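Side-chain contacts in putative metal-sulfur cluster biosynthesis proteins YuaD (Bacillus subtilis, PDB 1ORU), which is of unknown function but may bind molybdenum or pyridoxal phosphate and take part in metal-sulfur cluster assembly: residues G14-D19 / L90-G95; L46-K49 / R53-M56. All blocks are in the same frame, centred on the assembly; numbering follows the deposited sequence.

Interaction 1: G14-D19 / L90-G95; sequences GLYIAD and LPEWLG
The hydroxyl of Tyr16 and the carboxylate of Glu92 meet through water 1, which lies 2.7 Å from Tyr16 OH and donates a hydrogen bond to Glu92 OE1 at 2.8 Å. Glu92 and Pro91 both lie on one side of the ring. Glu92 crosses it at about a right angle, bending at chi2 (99°) to bring CD within 3.5 Å of Tyr16 CE1, its carboxylate turned 41° from the ring plane. Pro91 meets the ring obliquely, CB lying 3.9 Å from Tyr16 CE2 and CG 3.7 Å from Tyr16 OH. In this MOSC-family chain, Tyr16 belongs to strand 5-17 of the main curled sheet, and the contact attaches the helical turn at 91-93 to it, just before strand 98-101, which pairs with strand 5-17. Proline suits the start of such a turn, having no N-H to satisfy, while Gly95, with positive phi, lets the chain leave it. Glycine fits position 14 too, because a CB there would clash with Tyr16 OH. A phenylalanine in place of Tyr16 would probably keep the ring packing but deprive water 1 of one mate, loosening its link to Glu92. Across the ring's other surroundings, Tyr16 touches Thr25, Gln27 and Ala99.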
# COMPACT_ATOMS: atom_id res chain seq x y z
N GLY A 14 -4.24 -4.17 -23.08
CA GLY A 14 -5.59 -4.68 -22.93
C GLY A 14 -6.22 -4.36 -21.59
O GLY A 14 -5.53 -4.20 -20.58
N LEU A 15 -7.55 -4.24 -21.60
CA LEU A 15 -8.33 -3.95 -20.39
C LEU A 15 -9.36 -5.08 -20.29
O LEU A 15 -9.90 -5.52 -21.31
CB LEU A 15 -9.03 -2.60 -20.53
CG LEU A 15 -8.13 -1.39 -20.79
CD1 LEU A 15 -9.00 -0.15 -20.95
CD2 LEU A 15 -7.13 -1.21 -19.64
N TYR A 16 -9.64 -5.54 -19.07
CA TYR A 16 -10.57 -6.64 -18.89
C TYR A 16 -11.37 -6.51 -17.60
O TYR A 16 -10.91 -5.92 -16.62
CB TYR A 16 -9.81 -7.97 -18.84
CG TYR A 16 -8.67 -8.09 -19.82
CD1 TYR A 16 -8.83 -8.79 -21.02
CD2 TYR A 16 -7.43 -7.52 -19.55
CE1 TYR A 16 -7.77 -8.92 -21.91
CE2 TYR A 16 -6.36 -7.64 -20.43
CZ TYR A 16 -6.54 -8.34 -21.61
OH TYR A 16 -5.48 -8.47 -22.48
N ILE A 17 -12.57 -7.09 -17.58
CA ILE A 17 -13.41 -7.03 -16.40
C ILE A 17 -13.96 -8.40 -16.04
O ILE A 17 -14.19 -9.23 -16.92
CB ILE A 17 -14.60 -6.06 -16.60
CG1 ILE A 17 -15.31 -5.82 -15.27
CG2 ILE A 17 -15.57 -6.65 -17.61
CD1 ILE A 17 -16.43 -4.80 -15.35
N ALA A 18 -14.17 -8.63 -14.75
CA ALA A 18 -14.74 -9.88 -14.25
C ALA A 18 -16.16 -9.48 -13.87
O ALA A 18 -16.40 -9.06 -12.74
CB ALA A 18 -13.97 -10.37 -13.03
N ASP A 19 -17.09 -9.59 -14.81
CA ASP A 19 -18.47 -9.18 -14.57
C ASP A 19 -19.37 -10.25 -13.96
O ASP A 19 -20.55 -10.00 -13.71
CB ASP A 19 -19.09 -8.65 -15.87
CG ASP A 19 -19.15 -9.69 -16.97
OD1 ASP A 19 -18.10 -10.29 -17.28
OD2 ASP A 19 -20.24 -9.90 -17.52
N LEU A 90 -2.79 -16.13 -21.65
CA LEU A 90 -3.61 -14.93 -21.82
C LEU A 90 -3.90 -14.23 -20.50
O LEU A 90 -4.18 -14.88 -19.49
CB LEU A 90 -4.94 -15.29 -22.50
CG LEU A 90 -4.83 -15.96 -23.87
CD1 LEU A 90 -6.23 -16.20 -24.42
CD2 LEU A 90 -4.03 -15.08 -24.81
N PRO A 91 -3.83 -12.89 -20.49
CA PRO A 91 -4.09 -12.14 -19.26
C PRO A 91 -5.44 -12.52 -18.63
O PRO A 91 -5.57 -12.54 -17.40
CB PRO A 91 -4.06 -10.68 -19.73
CG PRO A 91 -3.02 -10.72 -20.82
CD PRO A 91 -3.40 -11.99 -21.58
N GLU A 92 -6.42 -12.82 -19.48
CA GLU A 92 -7.76 -13.20 -19.02
C GLU A 92 -7.73 -14.40 -18.08
O GLU A 92 -8.45 -14.44 -17.08
CB GLU A 92 -8.67 -13.52 -20.20
CG GLU A 92 -8.94 -12.34 -21.13
CD GLU A 92 -8.06 -12.35 -22.37
OE1 GLU A 92 -6.83 -12.51 -22.23
OE2 GLU A 92 -8.61 -12.17 -23.48
N TRP A 93 -6.91 -15.38 -18.42
CA TRP A 93 -6.80 -16.60 -17.63
C TRP A 93 -6.27 -16.30 -16.23
O TRP A 93 -6.55 -17.04 -15.28
CB TRP A 93 -5.87 -17.59 -18.31
CG TRP A 93 -6.27 -17.95 -19.71
CD1 TRP A 93 -7.47 -17.71 -20.32
CD2 TRP A 93 -5.47 -18.65 -20.67
NE1 TRP A 93 -7.46 -18.22 -21.60
CE2 TRP A 93 -6.25 -18.80 -21.84
CE3 TRP A 93 -4.16 -19.16 -20.65
CZ2 TRP A 93 -5.76 -19.44 -22.98
CZ3 TRP A 93 -3.68 -19.80 -21.79
CH2 TRP A 93 -4.48 -19.93 -22.94
N LEU A 94 -5.49 -15.23 -16.11
CA LEU A 94 -4.92 -14.86 -14.82
C LEU A 94 -5.80 -13.86 -14.09
O LEU A 94 -5.45 -13.37 -13.02
CB LEU A 94 -3.52 -14.27 -15.03
CG LEU A 94 -2.51 -15.15 -15.78
CD1 LEU A 94 -1.19 -14.40 -15.94
CD2 LEU A 94 -2.29 -16.44 -15.03
N GLY A 95 -6.96 -13.56 -14.67
CA GLY A 95 -7.89 -12.62 -14.06
C GLY A 95 -7.39 -11.18 -14.03
O GLY A 95 -7.78 -10.40 -13.16
O HOH W 1 -5.75 -10.70 -24.06

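Interaction 2: L46-K49 / R53-M56. With SO4 (sulfate ion), chain C.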
# COMPACT_ATOMS: atom_id res chain seq x y z
N LEU A 46 -14.93 -1.28 -1.25
CA LEU A 46 -14.14 -0.74 -0.16
C LEU A 46 -13.56 -1.89 0.66
O LEU A 46 -12.45 -1.81 1.17
CB LEU A 46 -15.03 0.13 0.75
CG LEU A 46 -14.45 0.61 2.09
CD1 LEU A 46 -13.33 1.61 1.83
CD2 LEU A 46 -15.54 1.24 2.93
N THR A 47 -14.33 -2.97 0.77
CA THR A 47 -13.89 -4.12 1.55
C THR A 47 -13.91 -5.43 0.78
O THR A 47 -14.42 -5.52 -0.33
CB THR A 47 -14.77 -4.29 2.80
OG1 THR A 47 -16.11 -4.62 2.39
CG2 THR A 47 -14.80 -3.00 3.62
N LYS A 48 -13.35 -6.46 1.41
CA LYS A 48 -13.30 -7.80 0.85
C LYS A 48 -13.23 -8.77 2.02
O LYS A 48 -12.99 -8.37 3.16
CB LYS A 48 -12.06 -7.98 -0.03
CG LYS A 48 -10.74 -7.88 0.71
CD LYS A 48 -9.61 -8.51 -0.08
CE LYS A 48 -9.80 -10.02 -0.17
NZ LYS A 48 -8.70 -10.69 -0.90
N LYS A 49 -13.44 -10.05 1.74
CA LYS A 49 -13.36 -11.07 2.78
C LYS A 49 -11.95 -11.65 2.76
O LYS A 49 -11.40 -11.94 1.70
CB LYS A 49 -14.39 -12.18 2.51
CG LYS A 49 -15.82 -11.67 2.50
CD LYS A 49 -16.79 -12.76 2.07
CE LYS A 49 -18.20 -12.20 1.93
NZ LYS A 49 -19.17 -13.22 1.42
N ARG A 53 -4.66 -15.19 1.01
CA ARG A 53 -3.71 -14.11 0.75
C ARG A 53 -3.49 -13.23 1.98
O ARG A 53 -2.46 -12.56 2.10
CB ARG A 53 -4.18 -13.25 -0.42
CG ARG A 53 -4.15 -13.98 -1.74
CD ARG A 53 -4.70 -13.11 -2.85
NE ARG A 53 -4.72 -13.79 -4.14
CZ ARG A 53 -3.63 -14.15 -4.81
NH1 ARG A 53 -2.43 -13.89 -4.32
NH2 ARG A 53 -3.76 -14.77 -5.98
N GLU A 54 -4.45 -13.24 2.90
CA GLU A 54 -4.34 -12.46 4.13
C GLU A 54 -4.48 -13.44 5.30
O GLU A 54 -5.46 -13.40 6.03
CB GLU A 54 -5.44 -11.40 4.20
CG GLU A 54 -5.57 -10.52 2.96
CD GLU A 54 -6.46 -11.13 1.88
OE1 GLU A 54 -7.12 -12.16 2.15
OE2 GLU A 54 -6.51 -10.56 0.77
N PRO A 55 -3.49 -14.32 5.48
CA PRO A 55 -3.47 -15.34 6.53
C PRO A 55 -3.49 -14.85 7.98
O PRO A 55 -3.77 -15.64 8.88
CB PRO A 55 -2.21 -16.14 6.21
CG PRO A 55 -1.30 -15.12 5.65
CD PRO A 55 -2.22 -14.33 4.73
N MSE A 56 -3.20 -13.58 8.22
CA MSE A 56 -3.20 -13.05 9.58
C MSE A 56 -4.62 -12.77 10.08
O MSE A 56 -4.82 -12.42 11.24
CB MSE A 56 -2.36 -11.77 9.68
CG MSE A 56 -2.87 -10.59 8.88
SE MSE A 56 -2.52 -10.70 6.97
CE MSE A 56 -0.60 -10.78 7.04
S SO4 C . -9.00 -13.39 -3.51
O1 SO4 C . -9.53 -12.48 -4.55
O2 SO4 C . -7.53 -13.28 -3.46
O3 SO4 C . -9.58 -13.04 -2.18
O4 SO4 C . -9.39 -14.78 -3.84
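Lys48 NZ is gripped by two anionic oxygens: it donates to Glu54 OE2 at 2.8 Å, in a salt bridge, and to O3 of a bound sulfate, also at 2.8 Å. This lysine sits on strand 47-49, which pairs antiparallel with strand 62-64 in a small two-stranded sheet of the MOSC chain; Glu54 and Arg53 come from the loop joining the two strands. Lys48 and Glu54 approach from opposite directions, and the ammonium takes the syn side of OE2, 22° out of the carboxylate plane. A long flexible lysine suits this place: its CG is tucked between backbone N and carbonyl carbon (chi1 64°), and a bend at chi3 (-68°) swings NZ toward both acceptors. Arg53 reaches the sulfate at about a right angle to Lys48, with O2 in the guanidinium plane at its edge, although O2 is too near Arg53 CD for that detail to be firm. The sulfate probably comes from the crystallisation liquor, yet it may mark a spot where Lys48 and Arg53 draw an anion. Farther out, Arg53 NH1 is bonded to Asp130 O and its side chain touches Cys132, probably the cysteine characteristic of MOSC domains. Glu54 also packs against Arg67 of its own chain and Arg114 of the second subunit. Its own rotation is fixed by the second carboxylate oxygen, since Glu54 OE1 accepts a hydrogen bond from the backbone N of Gly51.

From the N terminus, strand 5-17 runs through the main curled sheet and supplies the first half of interaction 1. The chain then passes strands 26-28 and 30-33 before reaching the small hairpin, where interaction 2 closes a short loop between Lys48 and Glu54. After strands 62-64 and 69-73 and helix 74-84, it returns at 90-95 to complete interaction 1, so the larger loop contains the smaller and the two do not cross. The centres of interactions 1 and 2 lie about 21 Å apart, their nearest atoms about 7 Å. Interaction 1 fastens a connection to the main sheet near the chain's centre, whereas interaction 2 ties strand 47-49 to the loop that follows it, beside the second subunit.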